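Cytosine-specific methyltransferase (Escherichia coli O157:H7 EDL933, PDB 3G7U) probably catalyses transfer of a methyl group from S-adenosyl-L-methionine to cytosine in DNA, giving 5-methylcytosine, probably as part of a restriction system. Local coordinates at residues I6-S10 / G77-C81; V26-I32 / S47-D53; R162-F166 / I347-V351. All blocks are in the same frame, centred on the assembly; numbering follows the deposited sequence. Where two conformers were deposited one is given.

Contact 1 (I6-S10 / G77-C81)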
loop_
_atom_site.group_PDB
_atom_site.type_symbol
_atom_site.label_atom_id
_atom_site.label_comp_id
_atom_site.label_asym_id
_atom_site.label_seq_id
_atom_site.Cartn_x
_atom_site.Cartn_y
_atom_site.Cartn_z
ATOM N N ILE A 6 0.401 15.094 3.139
ATOM C CA ILE A 6 -1.003 14.722 3.129
ATOM C C ILE A 6 -1.151 13.560 2.140
ATOM O O ILE A 6 -0.614 13.649 1.043
ATOM C CB ILE A 6 -1.840 15.855 2.534
ATOM C CG1 ILE A 6 -1.725 17.110 3.379
ATOM C CG2 ILE A 6 -3.312 15.456 2.423
ATOM C CD1 ILE A 6 -2.573 18.231 2.837
ATOM N N ASP A 7 -1.891 12.524 2.507
ATOM C CA ASP A 7 -2.156 11.384 1.581
ATOM C C ASP A 7 -3.618 11.390 1.088
ATOM O O ASP A 7 -4.550 11.189 1.884
ATOM C CB ASP A 7 -1.781 10.107 2.372
ATOM C CG ASP A 7 -1.780 8.796 1.519
ATOM O OD1 ASP A 7 -2.159 8.804 0.318
ATOM O OD2 ASP A 7 -1.380 7.750 2.121
ATOM N N LEU A 8 -3.818 11.729 -0.195
ATOM C CA LEU A 8 -5.103 11.758 -0.824
ATOM C C LEU A 8 -5.447 10.388 -1.399
ATOM O O LEU A 8 -4.604 9.784 -2.027
ATOM C CB LEU A 8 -5.096 12.796 -1.938
ATOM C CG LEU A 8 -4.741 14.231 -1.482
ATOM C CD1 LEU A 8 -4.816 15.188 -2.710
ATOM C CD2 LEU A 8 -5.703 14.734 -0.381
ATOM N N PHE A 9 -6.691 9.937 -1.192
ATOM C CA PHE A 9 -7.138 8.615 -1.622
ATOM C C PHE A 9 -6.260 7.600 -0.893
ATOM O O PHE A 9 -5.677 6.716 -1.506
ATOM C CB PHE A 9 -6.971 8.479 -3.124
ATOM C CG PHE A 9 -7.601 9.595 -3.912
ATOM C CD1 PHE A 9 -8.965 9.611 -4.153
ATOM C CD2 PHE A 9 -6.802 10.583 -4.479
ATOM C CE1 PHE A 9 -9.526 10.656 -4.902
ATOM C CE2 PHE A 9 -7.355 11.616 -5.222
ATOM C CZ PHE A 9 -8.699 11.631 -5.439
ATOM N N SER A 10 -6.180 7.722 0.420
ATOM C CA SER A 10 -5.161 7.027 1.167
ATOM C C SER A 10 -5.397 5.524 1.307
ATOM O O SER A 10 -4.432 4.750 1.565
ATOM C CB SER A 10 -5.100 7.611 2.593
ATOM O OG SER A 10 -6.319 7.341 3.321
ATOM N N GLY A 77 -0.505 10.351 -3.171
ATOM C CA GLY A 77 -1.795 9.690 -3.170
ATOM C C GLY A 77 -1.987 8.799 -4.376
ATOM O O GLY A 77 -1.087 8.677 -5.212
ATOM N N GLY A 78 -3.177 8.236 -4.476
ATOM C CA GLY A 78 -3.563 7.420 -5.641
ATOM C C GLY A 78 -4.745 7.994 -6.397
ATOM O O GLY A 78 -5.860 7.566 -6.175
ATOM N N PRO A 79 -4.510 8.923 -7.336
ATOM C CA PRO A 79 -5.647 9.478 -8.040
ATOM C C PRO A 79 -6.339 8.374 -8.839
ATOM O O PRO A 79 -5.661 7.592 -9.509
ATOM C CB PRO A 79 -5.016 10.507 -8.973
ATOM C CG PRO A 79 -3.650 10.171 -9.077
ATOM C CD PRO A 79 -3.251 9.541 -7.783
ATOM N N PRO A 80 -7.672 8.292 -8.745
ATOM C CA PRO A 80 -8.392 7.242 -9.455
ATOM C C PRO A 80 -8.387 7.537 -10.937
ATOM O O PRO A 80 -8.145 8.655 -11.365
ATOM C CB PRO A 80 -9.823 7.357 -8.916
ATOM C CG PRO A 80 -9.747 8.274 -7.730
ATOM C CD PRO A 80 -8.591 9.165 -8.004
ATOM N N CYS A 81 -8.642 6.518 -11.723
ATOM C CA CYS A 81 -8.663 6.670 -13.142
ATOM C C CYS A 81 -9.647 5.630 -13.614
ATOM O O CYS A 81 -9.709 4.558 -13.024
ATOM C CB CYS A 81 -7.260 6.377 -13.677
ATOM S SG CYS A 81 -7.102 6.405 -15.447
#
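Asp7 meets Gly77 where two neighbouring parallel strands of the Rossmann-like sheet end. With CG anti to the backbone N (chi1 -171°), the Asp7 carboxylate brings OD1 to 3.6 Å from Gly77 CA, while OD2 turns aside to a hydrogen bond with Ser16 OG. Leu8 continues the strand and pairs in parallel with Gly77. Its carbonyl serves two neighbours: Leu8 O lies 3.0 Å from Gly77 CA and accepts a hydrogen bond from Gly78 N at 3.2 Å. The absence of a side chain at Gly77 is what permits so close an approach. The Leu8 side chain leaves the strand for Phe103 and Leu106 of helix 94-110.

At Phe9 the strand gives way to a turn, and the backbone takes a left-handed conformation (phi 61°, psi 52°) that directs the side chain at the opposing loop. Phe9 CB rests 3.4 Å from Gly78 O. The ring then runs beneath Pro80, whose CD sits over one face, 3.6 Å from the ring centroid and displaced toward the rim, in a CH-pi contact.

Sequence and position identify the Asp7-Ser10 strand end and turn with the cofactor-binding motif of C5-methyltransferases and the Pro80-Cys81 pair with the Pro-Cys loop; Cys81 is the predicted nucleophile. One backbone bond and an aromatic-proline contact thus join strand end to loop, which is consistent with positioning the catalytic loop beside the cofactor-binding turn.

Contact 2 (V26-I32 / S47-D53); sequences VKMAVEI and SLHVQED
Lys27 and Leu48 start a run of backbone bonds between adjacent parallel strands, the second of which forms an edge of the sheet. Leu48 N donates to Lys27 O at 2.8 Å, and Leu48 O in turn accepts from Ala29 N. The alternation continues as Val50 N reaches Ala29 O, and Glu31 N lies 3.1 Å from Val50 O. Weaker CA-H...O contacts fill the intervals; past the strand ends, Gln51 CA approaches Glu31 O in this way at 3.2 Å, and that buried carbonyl has no hydrogen-bond partner in the model.

Side chains extend the pairing at both ends. Ser47 OG donates to Val26 O at 2.7 Å, its hydroxyl lying beside its own backbone N (chi1 -60°). At the other end Gln51, extended throughout, carries NE2 to Ile32 O at 3.1 Å.

Apolar contacts gather on the face bearing Met28, Leu48 and Val50. The Met28 chain bends at its thioether (chi3 -78°), setting CE 4.0 Å from Leu48 CD1 and almost as near Val50 CG2. Val30 lies side by side with Val50, while on the reverse face Ala29 CB touches His49 CD2 at 3.9 Å.

Here two strands of a beta-alpha-beta unit meet directly. Their connecting helix 34-43 packs on the Ala29 and His49 face, where His49 NE2 hydrogen-bonds His40 ND1; helix 59-66 takes the other with Phe65 and Phe66; and strand 4-8 borders 25-30 on its far side.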
loop_
_atom_site.group_PDB
_atom_site.type_symbol
_atom_site.label_atom_id
_atom_site.label_comp_id
_atom_site.label_asym_id
_atom_site.label_seq_id
_atom_site.Cartn_x
_atom_site.Cartn_y
_atom_site.Cartn_z
ATOM N N VAL A 26 2.999 12.021 8.316
ATOM C CA VAL A 26 1.747 11.940 7.523
ATOM C C VAL A 26 0.736 12.690 8.380
ATOM O O VAL A 26 0.277 12.182 9.409
ATOM C CB VAL A 26 1.277 10.488 7.295
ATOM C CG1 VAL A 26 -0.137 10.448 6.614
ATOM C CG2 VAL A 26 2.334 9.733 6.444
ATOM N N LYS A 27 0.452 13.919 7.984
ATOM C CA LYS A 27 -0.344 14.819 8.851
ATOM C C LYS A 27 -1.843 14.628 8.653
ATOM O O LYS A 27 -2.627 14.879 9.574
ATOM C CB LYS A 27 0.000 16.286 8.604
ATOM C CG LYS A 27 1.373 16.713 9.053
ATOM C CD LYS A 27 1.507 16.545 10.554
ATOM C CE LYS A 27 2.516 17.511 11.111
ATOM N NZ LYS A 27 2.838 17.205 12.519
ATOM N N MET A 28 -2.242 14.137 7.487
ATOM C CA MET A 28 -3.661 14.051 7.141
ATOM C C MET A 28 -3.804 12.929 6.125
ATOM O O MET A 28 -3.008 12.856 5.202
ATOM C CB MET A 28 -4.182 15.352 6.494
ATOM C CG MET A 28 -5.712 15.382 6.064
ATOM S SD MET A 28 -6.190 16.978 5.286
ATOM C CE MET A 28 -6.307 17.807 6.857
ATOM N N ALA A 29 -4.835 12.102 6.291
ATOM C CA ALA A 29 -5.246 11.170 5.227
ATOM C C ALA A 29 -6.655 11.510 4.762
ATOM O O ALA A 29 -7.540 11.791 5.612
ATOM C CB ALA A 29 -5.185 9.731 5.764
ATOM N N VAL A 30 -6.902 11.526 3.447
ATOM C CA VAL A 30 -8.232 11.772 2.915
ATOM C C VAL A 30 -8.686 10.510 2.178
ATOM O O VAL A 30 -8.021 10.044 1.254
ATOM C CB VAL A 30 -8.285 12.973 1.934
ATOM C CG1 VAL A 30 -9.724 13.182 1.377
ATOM C CG2 VAL A 30 -7.799 14.271 2.635
ATOM N N GLU A 31 -9.799 9.964 2.633
ATOM C CA GLU A 31 -10.319 8.698 2.035
ATOM C C GLU A 31 -11.826 8.649 2.197
ATOM O O GLU A 31 -12.310 8.826 3.284
ATOM C CB GLU A 31 -9.650 7.524 2.780
ATOM C CG GLU A 31 -10.183 6.107 2.455
ATOM C CD GLU A 31 -10.202 5.803 0.979
ATOM O OE1 GLU A 31 -9.175 6.000 0.303
ATOM O OE2 GLU A 31 -11.257 5.376 0.461
ATOM N N ILE A 32 -12.547 8.420 1.105
ATOM C CA ILE A 32 -14.019 8.332 1.122
ATOM C C ILE A 32 -14.581 7.051 1.778
ATOM O O ILE A 32 -15.649 7.073 2.357
ATOM C CB ILE A 32 -14.626 8.585 -0.312
ATOM C CG1 ILE A 32 -16.122 8.940 -0.276
ATOM C CG2 ILE A 32 -14.454 7.373 -1.249
ATOM C CD1 ILE A 32 -16.511 10.153 0.615
ATOM N N SER A 47 -2.502 10.960 12.772
ATOM C CA SER A 47 -2.809 11.690 11.555
ATOM C C SER A 47 -4.223 12.200 11.642
ATOM O O SER A 47 -5.042 11.576 12.301
ATOM C CB SER A 47 -2.699 10.751 10.342
ATOM O OG SER A 47 -1.374 10.251 10.288
ATOM N N LEU A 48 -4.530 13.302 10.973
ATOM C CA LEU A 48 -5.906 13.755 10.866
ATOM C C LEU A 48 -6.593 12.890 9.813
ATOM O O LEU A 48 -5.945 12.483 8.872
ATOM C CB LEU A 48 -5.978 15.197 10.387
ATOM C CG LEU A 48 -5.375 16.202 11.370
ATOM C CD1 LEU A 48 -5.622 17.591 10.789
ATOM C CD2 LEU A 48 -6.087 16.038 12.680
ATOM N N HIS A 49 -7.882 12.621 9.993
ATOM C CA HIS A 49 -8.632 11.793 9.021
ATOM C C HIS A 49 -9.817 12.512 8.520
ATOM O O HIS A 49 -10.672 12.944 9.309
ATOM C CB HIS A 49 -9.008 10.456 9.671
ATOM C CG HIS A 49 -7.824 9.588 9.883
ATOM N ND1 HIS A 49 -7.068 9.616 11.038
ATOM C CD2 HIS A 49 -7.174 8.758 9.032
ATOM C CE1 HIS A 49 -6.012 8.838 10.893
ATOM N NE2 HIS A 49 -6.050 8.312 9.681
ATOM N N VAL A 50 -9.877 12.664 7.201
ATOM C CA VAL A 50 -10.947 13.411 6.577
ATOM C C VAL A 50 -11.618 12.437 5.631
ATOM O O VAL A 50 -11.002 12.008 4.644
ATOM C CB VAL A 50 -10.362 14.607 5.837
ATOM C CG1 VAL A 50 -11.416 15.303 4.973
ATOM C CG2 VAL A 50 -9.794 15.609 6.859
ATOM N N GLN A 51 -12.853 12.052 5.963
ATOM C CA GLN A 51 -13.621 11.157 5.084
ATOM C C GLN A 51 -14.400 11.983 4.107
ATOM O O GLN A 51 -15.490 12.425 4.420
ATOM C CB GLN A 51 -14.552 10.268 5.904
ATOM C CG GLN A 51 -15.277 9.233 5.033
ATOM C CD GLN A 51 -16.382 8.527 5.751
ATOM O OE1 GLN A 51 -16.539 8.642 6.969
ATOM N NE2 GLN A 51 -17.127 7.731 5.008
ATOM N N GLU A 52 -13.842 12.194 2.920
ATOM C CA GLU A 52 -14.361 13.187 2.017
ATOM C C GLU A 52 -14.009 12.848 0.580
ATOM O O GLU A 52 -12.987 12.247 0.303
ATOM C CB GLU A 52 -13.834 14.580 2.410
ATOM C CG GLU A 52 -14.671 15.751 1.792
ATOM C CD GLU A 52 -16.130 15.489 2.005
ATOM O OE1 GLU A 52 -16.558 15.806 3.099
ATOM O OE2 GLU A 52 -16.808 14.833 1.141
ATOM N N ASP A 53 -14.914 13.244 -0.299
ATOM C CA ASP A 53 -14.736 13.355 -1.698
ATOM C C ASP A 53 -13.797 14.535 -1.958
ATOM O O ASP A 53 -14.097 15.690 -1.585
ATOM C CB ASP A 53 -16.133 13.634 -2.242
ATOM C CG ASP A 53 -16.239 13.494 -3.755
ATOM O OD1 ASP A 53 -15.312 13.883 -4.480
ATOM O OD2 ASP A 53 -17.311 13.036 -4.217
#

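Contact 3 (R162-F166 / I347-V351)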
loop_
_atom_site.group_PDB
_atom_site.type_symbol
_atom_site.label_atom_id
_atom_site.label_comp_id
_atom_site.label_asym_id
_atom_site.label_seq_id
_atom_site.Cartn_x
_atom_site.Cartn_y
_atom_site.Cartn_z
ATOM N N ARG A 162 3.555 -7.492 -8.448
ATOM C CA ARG A 162 2.639 -6.485 -8.971
ATOM C C ARG A 162 3.393 -5.256 -9.500
ATOM O O ARG A 162 4.409 -4.867 -8.932
ATOM C CB ARG A 162 1.560 -6.105 -7.938
ATOM C CG ARG A 162 2.023 -5.360 -6.680
ATOM C CD ARG A 162 0.859 -4.537 -6.091
ATOM N NE ARG A 162 -0.096 -5.360 -5.347
ATOM C CZ ARG A 162 -1.389 -5.072 -5.180
ATOM N NH1 ARG A 162 -2.162 -5.892 -4.478
ATOM N NH2 ARG A 162 -1.922 -3.975 -5.715
ATOM N N THR A 163 2.904 -4.668 -10.585
ATOM C CA THR A 163 3.551 -3.481 -11.125
ATOM C C THR A 163 2.722 -2.236 -10.800
ATOM O O THR A 163 1.510 -2.311 -10.630
ATOM C CB THR A 163 3.821 -3.573 -12.641
ATOM O OG1 THR A 163 2.588 -3.758 -13.327
ATOM C CG2 THR A 163 4.735 -4.747 -12.970
ATOM N N ARG A 164 3.400 -1.088 -10.730
ATOM C CA ARG A 164 2.794 0.172 -10.289
ATOM C C ARG A 164 3.487 1.293 -11.044
ATOM O O ARG A 164 4.682 1.202 -11.227
ATOM C CB ARG A 164 3.118 0.375 -8.803
ATOM C CG ARG A 164 2.070 1.116 -7.999
ATOM C CD ARG A 164 1.005 0.156 -7.491
ATOM N NE ARG A 164 -0.204 0.851 -7.071
ATOM C CZ ARG A 164 -1.268 0.247 -6.552
ATOM N NH1 ARG A 164 -2.327 0.955 -6.192
ATOM N NH2 ARG A 164 -1.279 -1.065 -6.385
ATOM N N TYR A 165 2.760 2.348 -11.430
ATOM C CA TYR A 165 3.413 3.539 -11.977
ATOM C C TYR A 165 3.522 4.573 -10.867
ATOM O O TYR A 165 2.586 4.728 -10.076
ATOM C CB TYR A 165 2.564 4.156 -13.059
ATOM C CG TYR A 165 2.603 3.461 -14.406
ATOM C CD1 TYR A 165 3.667 3.654 -15.293
ATOM C CD2 TYR A 165 1.539 2.667 -14.812
ATOM C CE1 TYR A 165 3.676 3.028 -16.560
ATOM C CE2 TYR A 165 1.538 2.034 -16.078
ATOM C CZ TYR A 165 2.607 2.225 -16.930
ATOM O OH TYR A 165 2.587 1.634 -18.170
ATOM N N PHE A 166 4.649 5.273 -10.795
ATOM C CA PHE A 166 4.767 6.434 -9.921
ATOM C C PHE A 166 5.054 7.667 -10.748
ATOM O O PHE A 166 5.915 7.641 -11.625
ATOM C CB PHE A 166 5.876 6.217 -8.932
ATOM C CG PHE A 166 5.560 5.192 -7.890
ATOM C CD1 PHE A 166 4.979 5.568 -6.686
ATOM C CD2 PHE A 166 5.823 3.839 -8.108
ATOM C CE1 PHE A 166 4.677 4.598 -5.678
ATOM C CE2 PHE A 166 5.512 2.873 -7.106
ATOM C CZ PHE A 166 4.950 3.266 -5.900
ATOM N N ILE A 347 -6.007 -4.812 1.596
ATOM C CA ILE A 347 -4.682 -5.257 1.175
ATOM C C ILE A 347 -4.453 -5.123 -0.342
ATOM O O ILE A 347 -3.465 -4.509 -0.772
ATOM C CB ILE A 347 -4.434 -6.706 1.676
ATOM C CG1 ILE A 347 -4.390 -6.679 3.193
ATOM C CG2 ILE A 347 -3.046 -7.205 1.195
ATOM C CD1 ILE A 347 -4.644 -8.061 3.854
ATOM N N GLY A 348 -5.354 -5.695 -1.143
ATOM C CA GLY A 348 -5.283 -5.631 -2.601
ATOM C C GLY A 348 -5.243 -4.231 -3.188
ATOM O O GLY A 348 -4.518 -3.986 -4.144
ATOM N N ASN A 349 -5.998 -3.313 -2.590
ATOM C CA ASN A 349 -6.034 -1.892 -2.981
ATOM C C ASN A 349 -4.833 -1.032 -2.569
ATOM O O ASN A 349 -4.829 0.190 -2.809
ATOM C CB ASN A 349 -7.283 -1.232 -2.373
ATOM C CG ASN A 349 -8.567 -1.649 -3.071
ATOM O OD1 ASN A 349 -8.543 -2.110 -4.210
ATOM N ND2 ASN A 349 -9.704 -1.495 -2.380
ATOM N N SER A 350 -3.843 -1.622 -1.918
ATOM C CA SER A 350 -2.744 -0.847 -1.378
ATOM C C SER A 350 -1.508 -0.915 -2.254
ATOM O O SER A 350 -1.258 -1.928 -2.917
ATOM C CB SER A 350 -2.385 -1.343 0.028
ATOM O OG SER A 350 -3.433 -1.040 0.929
ATOM N N VAL A 351 -0.730 0.165 -2.232
ATOM C CA VAL A 351 0.644 0.124 -2.677
ATOM C C VAL A 351 1.372 -0.699 -1.632
ATOM O O VAL A 351 1.090 -0.543 -0.436
ATOM C CB VAL A 351 1.283 1.534 -2.667
ATOM C CG1 VAL A 351 2.740 1.487 -3.169
ATOM C CG2 VAL A 351 0.502 2.449 -3.511
HETATM O O HOH W 1 -3.945 -1.152 -5.996
#
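The guanidinium of Arg162 has Ser350 O over one face, 3.5 Å above its plane and offset toward the rim, and Gly348 O at its edge, close to the plane. That of Arg164 has Val351 CA over its centre, with Val351 CG2 on this face also, 4.0 Å from NE; at its edge, in plane, are Arg162 NH2, unbonded, and a water. The Phe166 ring meets Val351 CG1 at its edge, CZ standing 3.9 Å away. In sequence these are the Arg-Thr-Arg and Gly-Asn-Ser-Val motifs of C5-methyltransferases, one leading from Arg162 into strand 163-171 of the Rossmann-like sheet and the other at the end of helix 340-348.

Both arginines have two conformers, and these contacts hold for one: Arg162 grips Gly348 O end-on, NH1 and NH2 each donating to it at 3.0 Å with N-H...O angles of 142°. A bend at chi3 turns these nitrogens to the helix end, where partial negative charge probably favours a guanidinium. A salt bridge from NE to Glu118 of strand 114-119 steadies Arg164, about 10 Å, side chain to side chain, from Cys81. The water accepts from Arg164 NH1 at 2.7 Å and donates a weak bond to Gly348 O at 3.4 Å.

From the N terminus, strand 4-8 is laid down first, and contact 1 closes a loop on it when the chain returns at residues 77-81, 66 residues later. Contact 2 forms and closes wholly within that interval, joining strands 25-30 and 48-50 across a short helical connection. The two touch directly: Asp7 N and O probably hydrogen-bond to Met28 O and Val30 N, so four neighbouring strands, 48-50, 25-30, 4-8 and 74-77, become one piece. Contact 3 follows in series, its 180 intervening residues returning helix 340-348 to strand 163-171 of the same sheet. It touches neither of the others, although its nearest atoms come within about 6 Å of contact 1.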